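Local coordinates for amine oxidase (Emericella nidulans, PDB 3PGB), which is a copper- and topaquinone-dependent amine oxidase that probably oxidises primary amines such as methylamine, and works as a two-subunit assembly, at residues A[369-380]-A[490-500]; A[386-396]-A[529-537]. All blocks are in the same frame, centred on the assembly; numbering follows the deposited sequence.

Both contacts are buried, lie in the copper amine oxidase enzyme domain and draw on the strand 374-389, yet their centres are 33 Å apart, on opposite sides of the centre of the chain. In contact 1 the early part of that strand and its hairpin partner meet a second hairpin, 486-492 with 498-504, through apolar side chains. In contact 2 the later part pairs edge to edge with strand 532-542, so backbone hydrogen bonds dominate, and two histidine side chains of 532-537 supply copper ligands. Each reaches the second subunit: through the turn of 490-500 in contact 1, and through Asn392, Ala390, Pro394 and Met531 in contact 2.

Contact 1: A[369-380]-A[490-500]; sequences IKYKGQRVLYEL and YNFHMDGTIGV
Two antiparallel hairpins, 369-380 and 490-500, face each other with CA atoms 7.5 Å apart at Tyr371 and Gly496 but 9.8 Å at Ile369 and Ile498, a spacing for side-chain packing rather than strand pairing. They reverse in a type I' turn (Tyr371 to Gln374) and a type I turn (His493 to Gly496). Ile498 is central: its CD1 lies 3.8 Å from both Val376 CG2 and Leu377 CD1, tip to tip. Leu380, with CG opposite its backbone N (chi1 -177°), brings CD2 to 3.7 Å from Val500 CG2 and slides past Tyr490 in the reverse direction, with Leu380 CD2 3.8 Å from Tyr490 CE2. Ile369 CG2 comes to the edge of the Phe492 ring, 4.3 Å from CE2. Tyr371 lays its phenol end beside Gly496, OH to CA 3.7 Å, where no side chain intervenes. Asp495 OD2 accepts from Thr497 N (an Asx turn), and OD1 bonds Thr711 OG1 of the second subunit. Leu377 also packs on Phe542, a calcium-site residue, and Tyr490 and Val500 on Phe538, within the beta core of the enzyme domain. Since each segment's hydrogen bonds run within its hairpin or to other partners, cohesion is largely apolar, while the polar turn faces the subunit interface.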
loop_
_atom_site.group_PDB
_atom_site.type_symbol
_atom_site.label_atom_id
_atom_site.label_comp_id
_atom_site.label_asym_id
_atom_site.label_seq_id
_atom_site.Cartn_x
_atom_site.Cartn_y
_atom_site.Cartn_z
ATOM N N ILE A 369 -4.515 6.555 -22.932
ATOM C CA ILE A 369 -4.067 7.314 -21.772
ATOM C C ILE A 369 -2.811 8.085 -22.174
ATOM O O ILE A 369 -1.800 7.471 -22.496
ATOM C CB ILE A 369 -3.758 6.390 -20.546
ATOM C CG1 ILE A 369 -5.024 5.654 -20.089
ATOM C CG2 ILE A 369 -3.184 7.194 -19.393
ATOM C CD1 ILE A 369 -4.822 4.736 -18.910
ATOM N N LYS A 370 -2.883 9.415 -22.173
ATOM C CA LYS A 370 -1.736 10.257 -22.547
ATOM C C LYS A 370 -1.225 11.064 -21.354
ATOM O O LYS A 370 -1.978 11.352 -20.432
ATOM C CB LYS A 370 -2.096 11.212 -23.700
ATOM C CG LYS A 370 -2.664 10.518 -24.953
ATOM C CD LYS A 370 -3.067 11.494 -26.063
ATOM C CE LYS A 370 -1.850 12.139 -26.713
ATOM N NZ LYS A 370 -2.191 13.122 -27.791
ATOM N N TYR A 371 0.062 11.412 -21.384
ATOM C CA TYR A 371 0.681 12.262 -20.368
ATOM C C TYR A 371 1.541 13.322 -21.055
ATOM O O TYR A 371 2.391 12.987 -21.882
ATOM C CB TYR A 371 1.546 11.428 -19.426
ATOM C CG TYR A 371 2.104 12.215 -18.255
ATOM C CD1 TYR A 371 3.458 12.534 -18.179
ATOM C CD2 TYR A 371 1.272 12.661 -17.240
ATOM C CE1 TYR A 371 3.966 13.263 -17.108
ATOM C CE2 TYR A 371 1.772 13.386 -16.168
ATOM C CZ TYR A 371 3.116 13.681 -16.109
ATOM O OH TYR A 371 3.595 14.400 -15.047
ATOM N N LYS A 372 1.322 14.589 -20.703
ATOM C CA LYS A 372 1.980 15.727 -21.359
ATOM C C LYS A 372 1.901 15.620 -22.885
ATOM O O LYS A 372 2.899 15.792 -23.599
ATOM C CB LYS A 372 3.430 15.874 -20.884
ATOM C CG LYS A 372 3.557 16.133 -19.389
ATOM C CD LYS A 372 5.009 16.329 -18.960
ATOM C CE LYS A 372 5.091 17.002 -17.589
ATOM N NZ LYS A 372 4.773 18.475 -17.632
ATOM N N GLY A 373 0.701 15.310 -23.370
ATOM C CA GLY A 373 0.433 15.228 -24.806
ATOM C C GLY A 373 0.963 13.990 -25.511
ATOM O O GLY A 373 0.806 13.860 -26.724
ATOM N N GLN A 374 1.564 13.073 -24.759
ATOM C CA GLN A 374 2.200 11.882 -25.322
ATOM C C GLN A 374 1.571 10.613 -24.726
ATOM O O GLN A 374 1.352 10.528 -23.519
ATOM C CB GLN A 374 3.707 11.938 -25.040
ATOM C CG GLN A 374 4.503 10.713 -25.460
ATOM C CD GLN A 374 4.402 10.439 -26.951
ATOM O OE1 GLN A 374 4.668 11.322 -27.773
ATOM N NE2 GLN A 374 4.008 9.212 -27.306
ATOM N N ARG A 375 1.276 9.635 -25.576
ATOM C CA ARG A 375 0.653 8.392 -25.131
ATOM C C ARG A 375 1.637 7.561 -24.302
ATOM O O ARG A 375 2.808 7.445 -24.660
ATOM C CB ARG A 375 0.162 7.568 -26.329
ATOM C CG ARG A 375 -0.540 6.271 -25.921
ATOM C CD ARG A 375 -1.120 5.505 -27.103
ATOM N NE ARG A 375 -2.008 6.346 -27.911
ATOM C CZ ARG A 375 -1.813 6.687 -29.187
ATOM N NH1 ARG A 375 -0.762 6.252 -29.873
ATOM N NH2 ARG A 375 -2.696 7.470 -29.789
ATOM N N VAL A 376 1.154 7.002 -23.192
ATOM C CA VAL A 376 1.928 6.035 -22.407
ATOM C C VAL A 376 1.260 4.657 -22.400
ATOM O O VAL A 376 1.947 3.647 -22.320
ATOM C CB VAL A 376 2.188 6.521 -20.960
ATOM C CG1 VAL A 376 2.307 8.042 -20.920
ATOM C CG2 VAL A 376 1.116 6.031 -20.014
ATOM N N LEU A 377 -0.069 4.623 -22.491
ATOM C CA LEU A 377 -0.827 3.373 -22.561
ATOM C C LEU A 377 -1.951 3.480 -23.590
ATOM O O LEU A 377 -2.810 4.359 -23.494
ATOM C CB LEU A 377 -1.427 3.044 -21.192
ATOM C CG LEU A 377 -0.474 2.647 -20.054
ATOM C CD1 LEU A 377 -0.900 3.267 -18.733
ATOM C CD2 LEU A 377 -0.376 1.134 -19.927
ATOM N N TYR A 378 -1.936 2.596 -24.583
ATOM C CA TYR A 378 -3.035 2.513 -25.544
ATOM C C TYR A 378 -4.294 1.982 -24.862
ATOM O O TYR A 378 -5.398 2.410 -25.181
ATOM C CB TYR A 378 -2.670 1.619 -26.746
ATOM C CG TYR A 378 -3.847 1.330 -27.659
ATOM C CD1 TYR A 378 -4.290 2.274 -28.580
ATOM C CD2 TYR A 378 -4.532 0.124 -27.581
ATOM C CE1 TYR A 378 -5.372 2.020 -29.407
ATOM C CE2 TYR A 378 -5.619 -0.138 -28.401
ATOM C CZ TYR A 378 -6.035 0.814 -29.310
ATOM O OH TYR A 378 -7.117 0.552 -30.122
ATOM N N GLU A 379 -4.112 1.050 -23.930
ATOM C CA GLU A 379 -5.221 0.354 -23.290
ATOM C C GLU A 379 -4.835 -0.127 -21.885
ATOM O O GLU A 379 -3.744 -0.663 -21.687
ATOM C CB GLU A 379 -5.654 -0.841 -24.149
ATOM C CG GLU A 379 -6.859 -1.610 -23.585
ATOM C CD GLU A 379 -7.185 -2.883 -24.356
ATOM O OE1 GLU A 379 -8.237 -3.485 -24.058
ATOM O OE2 GLU A 379 -6.395 -3.290 -25.246
ATOM N N LEU A 380 -5.736 0.092 -20.927
ATOM C CA LEU A 380 -5.602 -0.396 -19.551
ATOM C C LEU A 380 -6.981 -0.862 -19.091
ATOM O O LEU A 380 -7.943 -0.109 -19.169
ATOM C CB LEU A 380 -5.086 0.719 -18.638
ATOM C CG LEU A 380 -4.787 0.428 -17.158
ATOM C CD1 LEU A 380 -3.795 -0.711 -16.973
ATOM C CD2 LEU A 380 -4.258 1.694 -16.470
ATOM N N TYR A 490 -8.854 3.897 -10.549
ATOM C CA TYR A 490 -7.716 4.322 -11.356
ATOM C C TYR A 490 -7.255 5.686 -10.880
ATOM O O TYR A 490 -7.999 6.653 -10.962
ATOM C CB TYR A 490 -8.080 4.373 -12.836
ATOM C CG TYR A 490 -8.248 3.000 -13.426
ATOM C CD1 TYR A 490 -9.510 2.419 -13.550
ATOM C CD2 TYR A 490 -7.141 2.262 -13.825
ATOM C CE1 TYR A 490 -9.661 1.147 -14.072
ATOM C CE2 TYR A 490 -7.284 0.993 -14.351
ATOM C CZ TYR A 490 -8.543 0.441 -14.469
ATOM O OH TYR A 490 -8.670 -0.817 -14.995
ATOM N N ASN A 491 -6.025 5.749 -10.381
ATOM C CA ASN A 491 -5.477 6.966 -9.791
ATOM C C ASN A 491 -4.508 7.648 -10.743
ATOM O O ASN A 491 -3.767 6.978 -11.451
ATOM C CB ASN A 491 -4.712 6.632 -8.506
ATOM C CG ASN A 491 -5.610 6.137 -7.405
ATOM O OD1 ASN A 491 -6.685 6.694 -7.172
ATOM N ND2 ASN A 491 -5.178 5.094 -6.709
ATOM N N PHE A 492 -4.492 8.976 -10.724
ATOM C CA PHE A 492 -3.504 9.753 -11.462
ATOM C C PHE A 492 -2.935 10.828 -10.550
ATOM O O PHE A 492 -3.690 11.548 -9.915
ATOM C CB PHE A 492 -4.147 10.391 -12.689
ATOM C CG PHE A 492 -4.837 9.409 -13.581
ATOM C CD1 PHE A 492 -6.146 9.037 -13.338
ATOM C CD2 PHE A 492 -4.172 8.844 -14.653
ATOM C CE1 PHE A 492 -6.782 8.120 -14.147
ATOM C CE2 PHE A 492 -4.804 7.930 -15.475
ATOM C CZ PHE A 492 -6.111 7.569 -15.220
ATOM N N HIS A 493 -1.610 10.942 -10.507
ATOM C CA HIS A 493 -0.937 11.850 -9.584
ATOM C C HIS A 493 -0.069 12.884 -10.284
ATOM O O HIS A 493 0.313 12.709 -11.443
ATOM C CB HIS A 493 -0.090 11.042 -8.622
ATOM C CG HIS A 493 -0.881 10.089 -7.784
ATOM N ND1 HIS A 493 -1.301 8.862 -8.250
ATOM C CD2 HIS A 493 -1.332 10.186 -6.511
ATOM C CE1 HIS A 493 -1.976 8.244 -7.297
ATOM N NE2 HIS A 493 -2.012 9.027 -6.233
ATOM N N MET A 494 0.248 13.957 -9.564
ATOM C CA MET A 494 1.004 15.078 -10.123
ATOM C C MET A 494 2.480 14.773 -10.376
ATOM O O MET A 494 3.160 15.564 -11.017
ATOM C CB MET A 494 0.881 16.312 -9.224
ATOM C CG MET A 494 -0.506 16.942 -9.230
ATOM S SD MET A 494 -1.006 17.492 -10.871
ATOM C CE MET A 494 0.061 18.922 -11.086
ATOM N N ASP A 495 2.968 13.633 -9.886
ATOM C CA ASP A 495 4.315 13.143 -10.234
ATOM C C ASP A 495 4.311 12.247 -11.484
ATOM O O ASP A 495 5.353 11.745 -11.896
ATOM C CB ASP A 495 4.936 12.389 -9.046
ATOM C CG ASP A 495 4.160 11.123 -8.667
ATOM O OD1 ASP A 495 4.709 10.302 -7.904
ATOM O OD2 ASP A 495 3.013 10.940 -9.126
ATOM N N GLY A 496 3.142 12.050 -12.084
ATOM C CA GLY A 496 3.018 11.237 -13.284
ATOM C C GLY A 496 2.662 9.792 -13.008
ATOM O O GLY A 496 2.587 8.988 -13.930
ATOM N N THR A 497 2.421 9.460 -11.745
ATOM C CA THR A 497 2.165 8.082 -11.353
ATOM C C THR A 497 0.708 7.691 -11.616
ATOM O O THR A 497 -0.220 8.380 -11.190
ATOM C CB THR A 497 2.512 7.861 -9.870
ATOM O OG1 THR A 497 3.916 8.101 -9.666
ATOM C CG2 THR A 497 2.170 6.446 -9.437
ATOM N N ILE A 498 0.525 6.589 -12.334
ATOM C CA ILE A 498 -0.789 6.012 -12.597
ATOM C C ILE A 498 -0.937 4.836 -11.667
ATOM O O ILE A 498 -0.020 4.025 -11.563
ATOM C CB ILE A 498 -0.891 5.478 -14.042
ATOM C CG1 ILE A 498 -0.685 6.613 -15.059
ATOM C CG2 ILE A 498 -2.236 4.768 -14.258
ATOM C CD1 ILE A 498 -0.070 6.163 -16.367
ATOM N N GLY A 499 -2.078 4.727 -10.993
ATOM C CA GLY A 499 -2.316 3.624 -10.060
ATOM C C GLY A 499 -3.528 2.808 -10.459
ATOM O O GLY A 499 -4.546 3.366 -10.876
ATOM N N VAL A 500 -3.417 1.488 -10.345
ATOM C CA VAL A 500 -4.559 0.596 -10.525
ATOM C C VAL A 500 -4.755 -0.198 -9.237
ATOM O O VAL A 500 -3.852 -0.906 -8.805
ATOM C CB VAL A 500 -4.353 -0.362 -11.713
ATOM C CG1 VAL A 500 -5.625 -1.169 -11.977
ATOM C CG2 VAL A 500 -3.934 0.416 -12.964
#

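Contact 2: A[386-396]-A[529-537]; sequences LAHYAANDPVQ and GSMHDHVLN. With CU (copper (II) ion), chain D.
His532 and Tyr389 run alongside one another in the same direction, with His532 CB 3.5 Å from the centroid of the Tyr389 ring and 11° off its normal, a CH-pi contact over the face. The two ring planes are oblique, neither stacked nor edge-to-face. His532 places CG between its backbone N and carbonyl carbon (chi1 56°), and its imidazole passes beneath the phenol OH to bring NE2 to copper at 2.0 Å. His534 NE2 binds the same metal at 2.1 Å, and a water is a further ligand. This His-X-His pair on one strand, with the distant His698, is the copper site of the copper amine oxidase family. Behind it, one water links His534 ND1 to the backbone O of Leu386, which would limit rotation of the imidazole. The Tyr389 hydroxyl bonds O4 of the topaquinone at position 484, as fits this family, so that Tyr389 touches a copper ligand with its ring and the cofactor with its hydroxyl.

Strands 386-389 and 532-537 run antiparallel (165°), and Leu386 with Val535 and His388 with Asp533 are hydrogen-bonded pairs, Leu386 N to Val535 O being 2.6 Å. The alternating non-hydrogen-bonded pairs, Ala387 with His534 and Tyr389 with His532, send their side chains to the copper face. Ser530 OG donates to a lone pair of Gln396 OE1 at 3.2 Å, while Gln396 NE2 bonds Gln509 OE1; Asp393 N-caps this helix by accepting from Gln396 N. Strand 374-389 also pairs with 400-402, and 532-542 with 686-698, while helix 394-398 packs on Tyr259 of strand 255-263.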
loop_
_atom_site.group_PDB
_atom_site.type_symbol
_atom_site.label_atom_id
_atom_site.label_comp_id
_atom_site.label_asym_id
_atom_site.label_seq_id
_atom_site.Cartn_x
_atom_site.Cartn_y
_atom_site.Cartn_z
ATOM N N LEU A 386 -10.457 -14.104 -10.867
ATOM C CA LEU A 386 -10.524 -15.481 -10.406
ATOM C C LEU A 386 -10.813 -15.513 -8.910
ATOM O O LEU A 386 -10.245 -14.728 -8.150
ATOM C CB LEU A 386 -9.214 -16.215 -10.721
ATOM C CG LEU A 386 -9.007 -17.619 -10.147
ATOM C CD1 LEU A 386 -10.195 -18.509 -10.433
ATOM C CD2 LEU A 386 -7.740 -18.228 -10.700
ATOM N N ALA A 387 -11.718 -16.407 -8.508
ATOM C CA ALA A 387 -11.945 -16.727 -7.103
ATOM C C ALA A 387 -11.793 -18.236 -6.937
ATOM O O ALA A 387 -12.762 -18.993 -7.085
ATOM C CB ALA A 387 -13.324 -16.280 -6.667
ATOM N N HIS A 388 -10.566 -18.660 -6.642
ATOM C CA HIS A 388 -10.220 -20.077 -6.558
ATOM C C HIS A 388 -10.252 -20.529 -5.106
ATOM O O HIS A 388 -9.474 -20.051 -4.293
ATOM C CB HIS A 388 -8.827 -20.301 -7.140
ATOM C CG HIS A 388 -8.555 -21.718 -7.533
ATOM N ND1 HIS A 388 -8.610 -22.764 -6.637
ATOM C CD2 HIS A 388 -8.213 -22.259 -8.725
ATOM C CE1 HIS A 388 -8.321 -23.890 -7.262
ATOM N NE2 HIS A 388 -8.075 -23.611 -8.530
ATOM N N TYR A 389 -11.154 -21.452 -4.791
ATOM C CA TYR A 389 -11.321 -21.955 -3.425
ATOM C C TYR A 389 -10.633 -23.309 -3.203
ATOM O O TYR A 389 -10.111 -23.925 -4.133
ATOM C CB TYR A 389 -12.809 -22.077 -3.096
ATOM C CG TYR A 389 -13.496 -20.748 -2.973
ATOM C CD1 TYR A 389 -13.821 -20.002 -4.105
ATOM C CD2 TYR A 389 -13.822 -20.231 -1.729
ATOM C CE1 TYR A 389 -14.444 -18.777 -3.988
ATOM C CE2 TYR A 389 -14.444 -19.014 -1.609
ATOM C CZ TYR A 389 -14.750 -18.289 -2.737
ATOM O OH TYR A 389 -15.377 -17.073 -2.597
ATOM N N ALA A 390 -10.634 -23.742 -1.945
ATOM C CA ALA A 390 -10.135 -25.056 -1.551
ATOM C C ALA A 390 -10.828 -25.435 -0.259
ATOM O O ALA A 390 -11.185 -24.556 0.531
ATOM C CB ALA A 390 -8.629 -25.027 -1.354
ATOM N N ALA A 391 -11.024 -26.734 -0.045
ATOM C CA ALA A 391 -11.704 -27.218 1.153
ATOM C C ALA A 391 -11.640 -28.734 1.244
ATOM O O ALA A 391 -11.240 -29.403 0.295
ATOM C CB ALA A 391 -13.149 -26.754 1.165
ATOM N N ASN A 392 -12.045 -29.269 2.391
ATOM C CA ASN A 392 -12.169 -30.709 2.565
ATOM C C ASN A 392 -13.523 -31.223 2.070
ATOM O O ASN A 392 -13.792 -32.416 2.154
ATOM C CB ASN A 392 -11.963 -31.091 4.037
ATOM C CG ASN A 392 -11.576 -32.552 4.225
ATOM O OD1 ASN A 392 -11.098 -33.208 3.301
ATOM N ND2 ASN A 392 -11.767 -33.062 5.435
ATOM N N ASP A 393 -14.376 -30.330 1.564
ATOM C CA ASP A 393 -15.655 -30.719 0.973
ATOM C C ASP A 393 -15.607 -30.483 -0.540
ATOM O O ASP A 393 -14.824 -29.666 -1.002
ATOM C CB ASP A 393 -16.819 -29.984 1.657
ATOM C CG ASP A 393 -16.984 -28.536 1.199
ATOM O OD1 ASP A 393 -17.194 -28.296 -0.011
ATOM O OD2 ASP A 393 -16.963 -27.637 2.071
ATOM N N PRO A 394 -16.430 -31.209 -1.317
ATOM C CA PRO A 394 -16.309 -31.176 -2.774
ATOM C C PRO A 394 -16.827 -29.910 -3.448
ATOM O O PRO A 394 -16.368 -29.568 -4.537
ATOM C CB PRO A 394 -17.166 -32.362 -3.216
ATOM C CG PRO A 394 -18.209 -32.475 -2.164
ATOM C CD PRO A 394 -17.556 -32.057 -0.880
ATOM N N VAL A 395 -17.795 -29.238 -2.836
ATOM C CA VAL A 395 -18.339 -28.022 -3.424
ATOM C C VAL A 395 -17.304 -26.897 -3.349
ATOM O O VAL A 395 -16.907 -26.335 -4.380
ATOM C CB VAL A 395 -19.666 -27.610 -2.752
ATOM C CG1 VAL A 395 -19.985 -26.131 -3.021
ATOM C CG2 VAL A 395 -20.803 -28.519 -3.238
ATOM N N GLN A 396 -16.856 -26.589 -2.138
ATOM C CA GLN A 396 -15.854 -25.544 -1.937
ATOM C C GLN A 396 -14.515 -25.892 -2.552
ATOM O O GLN A 396 -13.808 -25.000 -3.022
ATOM C CB GLN A 396 -15.666 -25.229 -0.449
ATOM C CG GLN A 396 -16.753 -24.355 0.123
ATOM C CD GLN A 396 -16.783 -22.997 -0.525
ATOM O OE1 GLN A 396 -15.945 -22.143 -0.235
ATOM N NE2 GLN A 396 -17.744 -22.791 -1.422
ATOM N N GLY A 529 -14.606 -20.111 7.713
ATOM C CA GLY A 529 -14.309 -18.982 6.858
ATOM C C GLY A 529 -13.846 -19.426 5.488
ATOM O O GLY A 529 -14.009 -18.685 4.522
ATOM N N SER A 530 -13.282 -20.638 5.412
ATOM C CA SER A 530 -12.827 -21.252 4.161
ATOM C C SER A 530 -11.515 -20.599 3.721
ATOM O O SER A 530 -10.811 -20.002 4.544
ATOM C CB SER A 530 -13.908 -21.159 3.068
ATOM O OG SER A 530 -13.760 -22.155 2.068
ATOM N N MET A 531 -11.170 -20.741 2.442
ATOM C CA MET A 531 -9.995 -20.081 1.889
ATOM C C MET A 531 -10.145 -19.913 0.391
ATOM O O MET A 531 -10.773 -20.737 -0.262
ATOM C CB MET A 531 -8.720 -20.869 2.209
ATOM C CG MET A 531 -8.681 -22.294 1.677
ATOM S SD MET A 531 -7.220 -23.206 2.219
ATOM C CE MET A 531 -5.908 -22.213 1.490
ATOM N N HIS A 532 -9.584 -18.835 -0.146
ATOM C CA HIS A 532 -9.612 -18.608 -1.586
ATOM C C HIS A 532 -8.565 -17.594 -2.022
ATOM O O HIS A 532 -8.162 -16.730 -1.240
ATOM C CB HIS A 532 -11.007 -18.156 -2.045
ATOM C CG HIS A 532 -11.517 -16.940 -1.334
ATOM N ND1 HIS A 532 -12.218 -17.008 -0.151
ATOM C CD2 HIS A 532 -11.417 -15.623 -1.637
ATOM C CE1 HIS A 532 -12.524 -15.786 0.247
ATOM N NE2 HIS A 532 -12.054 -14.926 -0.639
ATOM N N ASP A 533 -8.117 -17.721 -3.268
ATOM C CA ASP A 533 -7.244 -16.728 -3.881
ATOM C C ASP A 533 -8.062 -15.830 -4.804
ATOM O O ASP A 533 -8.818 -16.315 -5.655
ATOM C CB ASP A 533 -6.125 -17.394 -4.687
ATOM C CG ASP A 533 -4.947 -17.838 -3.827
ATOM O OD1 ASP A 533 -4.961 -17.643 -2.587
ATOM O OD2 ASP A 533 -3.990 -18.392 -4.413
ATOM N N HIS A 534 -7.925 -14.523 -4.613
ATOM C CA HIS A 534 -8.417 -13.556 -5.569
ATOM C C HIS A 534 -7.267 -13.275 -6.511
ATOM O O HIS A 534 -6.171 -12.918 -6.061
ATOM C CB HIS A 534 -8.804 -12.247 -4.891
ATOM C CG HIS A 534 -10.021 -12.336 -4.030
ATOM N ND1 HIS A 534 -11.298 -12.273 -4.540
ATOM C CD2 HIS A 534 -10.154 -12.442 -2.688
ATOM C CE1 HIS A 534 -12.167 -12.354 -3.549
ATOM N NE2 HIS A 534 -11.498 -12.455 -2.414
ATOM N N VAL A 535 -7.496 -13.446 -7.807
ATOM C CA VAL A 535 -6.518 -13.024 -8.797
ATOM C C VAL A 535 -7.283 -12.298 -9.881
ATOM O O VAL A 535 -8.206 -12.860 -10.467
ATOM C CB VAL A 535 -5.721 -14.208 -9.399
ATOM C CG1 VAL A 535 -4.599 -13.689 -10.276
ATOM C CG2 VAL A 535 -5.157 -15.103 -8.308
ATOM N N LEU A 536 -6.917 -11.040 -10.113
ATOM C CA LEU A 536 -7.586 -10.211 -11.107
ATOM C C LEU A 536 -6.562 -9.742 -12.122
ATOM O O LEU A 536 -5.592 -9.088 -11.759
ATOM C CB LEU A 536 -8.268 -9.016 -10.439
ATOM C CG LEU A 536 -9.379 -9.370 -9.440
ATOM C CD1 LEU A 536 -8.830 -9.483 -8.031
ATOM C CD2 LEU A 536 -10.494 -8.336 -9.486
ATOM N N ASN A 537 -6.780 -10.086 -13.390
ATOM C CA ASN A 537 -5.808 -9.809 -14.460
ATOM C C ASN A 537 -6.114 -8.495 -15.147
ATOM O O ASN A 537 -7.262 -8.228 -15.480
ATOM C CB ASN A 537 -5.799 -10.932 -15.507
ATOM C CG ASN A 537 -4.584 -10.864 -16.432
ATOM O OD1 ASN A 537 -4.709 -10.628 -17.643
ATOM N ND2 ASN A 537 -3.402 -11.064 -15.862
HETATM CU CU CU D . -11.934 -12.904 -0.423
HETATM O O HOH W 1 -11.168 -12.035 -7.291
HETATM O O HOH W 2 -14.355 -12.386 -0.271
#